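Local coordinates for putative Hit-like protein involved in cell-cycle regulation (Streptococcus mutans, PDB 3L7X), which probably acts as a zinc-containing histidine triad (HIT) hydrolase or transferase of the Hint type, acting on nucleotides, with a suggested part in cell-cycle regulation, at residues N94-I99 and A132-V137. Numbering follows the deposited sequence.
With NA (sodium ion), chain C.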
ATOM      1  N   ASN A  94      -3.997 -10.582   5.660  1.00 26.14           N
ATOM      2  CA  ASN A  94      -4.384 -11.483   4.580  1.00 26.90           C
ATOM      3  C   ASN A  94      -4.359 -10.890   3.181  1.00 26.03           C
ATOM      4  O   ASN A  94      -3.914 -11.553   2.233  1.00 28.19           O
ATOM      5  CB  ASN A  94      -5.820 -11.990   4.790  1.00 29.03           C
ATOM      6  CG  ASN A  94      -5.890 -13.197   5.661  1.00 44.28           C
ATOM      7  OD1 ASN A  94      -4.913 -13.932   5.818  1.00 51.08           O
ATOM      8  ND2 ASN A  94      -7.085 -13.452   6.213  1.00 53.18           N
ATOM      9  N   LEU A  95      -4.850  -9.657   3.047  1.00 23.94           N
ATOM     10  CA  LEU A  95      -4.845  -8.984   1.764  1.00 23.08           C
ATOM     11  C   LEU A  95      -3.390  -8.756   1.268  1.00 23.92           C
ATOM     12  O   LEU A  95      -3.062  -9.022   0.119  1.00 24.20           O
ATOM     13  CB  LEU A  95      -5.578  -7.661   1.869  1.00 19.95           C
ATOM     14  CG  LEU A  95      -5.641  -6.797   0.574  1.00 20.62           C
ATOM     15  CD1 LEU A  95      -6.253  -7.617  -0.602  1.00 27.11           C
ATOM     16  CD2 LEU A  95      -6.456  -5.600   0.814  1.00 20.91           C
ATOM     17  N   PHE A  96      -2.521  -8.256   2.133  1.00 20.48           N
ATOM     18  CA  PHE A  96      -1.221  -7.882   1.592  1.00 20.66           C
ATOM     19  C   PHE A  96      -0.230  -9.025   1.511  1.00 21.88           C
ATOM     20  O   PHE A  96       0.745  -8.926   0.742  1.00 22.16           O
ATOM     21  CB  PHE A  96      -0.652  -6.755   2.444  1.00 19.50           C
ATOM     22  CG  PHE A  96      -1.269  -5.410   2.112  1.00 19.33           C
ATOM     23  CD1 PHE A  96      -0.702  -4.599   1.166  1.00 19.89           C
ATOM     24  CD2 PHE A  96      -2.394  -4.967   2.812  1.00 17.21           C
ATOM     25  CE1 PHE A  96      -1.288  -3.344   0.853  1.00 19.80           C
ATOM     26  CE2 PHE A  96      -2.963  -3.694   2.499  1.00 18.59           C
ATOM     27  CZ  PHE A  96      -2.405  -2.919   1.519  1.00 18.36           C
ATOM     28  N   ALA A  97      -0.485 -10.136   2.207  1.00 20.75           N
ATOM     29  CA  ALA A  97       0.451 -11.261   2.124  1.00 25.94           C
ATOM     30  C   ALA A  97       0.685 -11.689   0.666  1.00 26.12           C
ATOM     31  O   ALA A  97       1.754 -12.119   0.311  1.00 29.65           O
ATOM     32  CB  ALA A  97      -0.114 -12.446   2.920  1.00 29.59           C
ATOM     33  N   ARG A  98      -0.358 -11.601  -0.161  1.00 26.40           N
ATOM     34  CA  ARG A  98      -0.283 -12.076  -1.552  1.00 30.00           C
ATOM     35  C   ARG A  98       0.379 -11.047  -2.487  1.00 24.70           C
ATOM     36  O   ARG A  98       0.755 -11.371  -3.610  1.00 25.86           O
ATOM     37  CB  ARG A  98      -1.705 -12.302  -2.135  1.00 38.44           C
ATOM     38  CG  ARG A  98      -2.849 -12.651  -1.182  1.00 43.27           C
ATOM     39  CD  ARG A  98      -2.561 -13.839  -0.323  1.00 41.57           C
ATOM     40  NE  ARG A  98      -3.653 -14.821  -0.113  1.00 41.92           N
ATOM     41  CZ  ARG A  98      -4.251 -15.080   1.055  1.00 39.43           C
ATOM     42  NH1 ARG A  98      -3.970 -14.392   2.159  1.00 30.29           N
ATOM     43  NH2 ARG A  98      -5.168 -16.049   1.132  1.00 48.98           N
ATOM     44  N   ILE A  99       0.546  -9.818  -2.013  1.00 21.96           N
ATOM     45  CA  ILE A  99       0.870  -8.743  -2.942  1.00 18.42           C
ATOM     46  C   ILE A  99       2.306  -8.863  -3.541  1.00 21.56           C
ATOM     47  O   ILE A  99       2.488  -8.689  -4.742  1.00 21.30           O
ATOM     48  CB  ILE A  99       0.477  -7.419  -2.377  1.00 22.16           C
ATOM     49  CG1 ILE A  99      -1.079  -7.264  -2.616  1.00 26.81           C
ATOM     50  CG2 ILE A  99       1.284  -6.286  -3.046  1.00 24.34           C
ATOM     51  CD1 ILE A  99      -1.679  -6.057  -2.068  1.00 30.04           C
ATOM     52  N   ALA A 132     -12.501  -2.449  -0.502  1.00 16.90           N
ATOM     53  CA  ALA A 132     -11.043  -2.150  -0.429  1.00 15.58           C
ATOM     54  C   ALA A 132     -10.363  -2.672  -1.666  1.00 17.53           C
ATOM     55  O   ALA A 132     -10.583  -3.828  -2.057  1.00 18.11           O
ATOM     56  CB  ALA A 132     -10.484  -2.807   0.863  1.00 17.69           C
ATOM     57  N   HIS A 133      -9.425  -1.884  -2.263  1.00 14.25           N
ATOM     58  CA  HIS A 133      -8.686  -2.426  -3.396  1.00 15.09           C
ATOM     59  C   HIS A 133      -7.277  -1.817  -3.328  1.00 14.86           C
ATOM     60  O   HIS A 133      -7.135  -0.624  -3.009  1.00 16.48           O
ATOM     61  CB  HIS A 133      -9.341  -2.081  -4.758  1.00 14.35           C
ATOM     62  CG  HIS A 133      -9.842  -0.680  -4.897  1.00 16.76           C
ATOM     63  ND1 HIS A 133     -10.983  -0.256  -4.249  1.00 17.89           N
ATOM     64  CD2 HIS A 133      -9.458   0.345  -5.710  1.00 16.95           C
ATOM     65  CE1 HIS A 133     -11.269   0.987  -4.628  1.00 19.58           C
ATOM     66  NE2 HIS A 133     -10.367   1.371  -5.514  1.00 17.69           N
ATOM     67  N   VAL A 134      -6.269  -2.662  -3.578  1.00 14.83           N
ATOM     68  CA  VAL A 134      -4.893  -2.180  -3.640  1.00 15.58           C
ATOM     69  C   VAL A 134      -4.447  -2.121  -5.057  1.00 14.17           C
ATOM     70  O   VAL A 134      -4.531  -3.122  -5.840  1.00 15.90           O
ATOM     71  CB  VAL A 134      -3.973  -3.151  -2.870  1.00 15.06           C
ATOM     72  CG1 VAL A 134      -2.483  -2.589  -2.871  1.00 12.94           C
ATOM     73  CG2 VAL A 134      -4.490  -3.339  -1.463  1.00 18.08           C
ATOM     74  N   HIS A 135      -4.024  -0.927  -5.490  1.00 14.52           N
ATOM     75  CA  HIS A 135      -3.557  -0.797  -6.884  1.00 15.12           C
ATOM     76  C   HIS A 135      -2.089  -1.294  -6.966  1.00 16.34           C
ATOM     77  O   HIS A 135      -1.299  -0.962  -6.092  1.00 17.15           O
ATOM     78  CB  HIS A 135      -3.412   0.659  -7.278  1.00 14.80           C
ATOM     79  CG  HIS A 135      -4.700   1.425  -7.302  1.00 16.10           C
ATOM     80  ND1 HIS A 135      -5.326   1.763  -8.485  1.00 16.93           N
ATOM     81  CD2 HIS A 135      -5.452   1.938  -6.306  1.00 14.67           C
ATOM     82  CE1 HIS A 135      -6.428   2.439  -8.216  1.00 14.45           C
ATOM     83  NE2 HIS A 135      -6.529   2.567  -6.897  1.00 14.93           N
ATOM     84  N   LEU A 136      -1.784  -2.047  -8.022  1.00 13.72           N
ATOM     85  CA  LEU A 136      -0.341  -2.349  -8.376  1.00 15.21           C
ATOM     86  C   LEU A 136      -0.152  -1.649  -9.693  1.00 16.94           C
ATOM     87  O   LEU A 136      -0.812  -1.990 -10.662  1.00 18.06           O
ATOM     88  CB  LEU A 136      -0.122  -3.848  -8.529  1.00 16.55           C
ATOM     89  CG  LEU A 136      -0.586  -4.717  -7.350  1.00 19.68           C
ATOM     90  CD1 LEU A 136      -0.237  -6.220  -7.619  1.00 21.06           C
ATOM     91  CD2 LEU A 136       0.021  -4.297  -6.056  1.00 20.88           C
ATOM     92  N   VAL A 137       0.702  -0.635  -9.737  1.00 14.65           N
ATOM     93  CA  VAL A 137       0.839   0.232 -10.925  1.00 15.30           C
ATOM     94  C   VAL A 137       2.288   0.035 -11.408  1.00 18.49           C
ATOM     95  O   VAL A 137       3.256   0.651 -10.854  1.00 18.34           O
ATOM     96  CB  VAL A 137       0.625   1.707 -10.569  1.00 16.58           C
ATOM     97  CG1 VAL A 137       0.751   2.589 -11.799  1.00 17.22           C
ATOM     98  CG2 VAL A 137      -0.760   1.922  -9.879  1.00 17.57           C
TER
HETATM   99 NA    NA C 141      -8.820   3.668  -5.416  1.00 25.72          NA
HETATM  100  O   HOH W   1      -7.683   2.064  -3.326  1.00 16.85           O
HETATM  101  O   HOH W   2      -9.006   5.872  -6.775  1.00 22.30           O
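Val134 packs against Leu95, Phe96 and Ile99 where the strand that carries the end of the predicted histidine triad motif of this HIT fold lies against the end of helix 89-97 and the start of helix 99-110, a worked example of how a β-strand can serve a hydrophobic core with one face and turn the other toward the probable active site. Along the Val134 side chain, Val134 CB already lies 3.8 Å from Ile99 CD1. At the fork the two methyls part company. Val134 CG1, set anti to the backbone N (chi1 -177°), presses on the same Ile99 CD1 at 3.6 Å and also comes within 4.0 Å of Phe96 CE1. Val134 CG2, anti to the carbonyl carbon, reaches Phe96 CZ at 3.7 Å, approaching the ring obliquely, and Leu95 CD2 at 3.8 Å, where the leucine and valine side chains run past each other in opposite directions. One branched residue thus fits among three side chains from the two helices.

Two residues along the strand, Leu136 repeats the inward direction and offers CD2 to Ile99 CG2 at 3.8 Å. Ile117 of strand 114-121 adjoins Ile99, Val134 and Leu136, extending the apolar layer, and the Phe96 ring also stacks on Phe96 of the second subunit, so the core runs into the dimer interface.

His133, immediately before the strand, and His135 have CB atoms pointing away from the helices; His133 is the predicted site of the AMP-histidine intermediate. Its ND1 is hydrogen-bonded to His131 O, consistent with a backbone carbonyl fixing the ring's rotation. Both rings bind a sodium ion: His135 NE2 meets it at the ring's edge, in plane, at 2.9 Å, and His133 NE2 at 2.8 Å, with two waters also bound, one of which donates a hydrogen bond to His133 O.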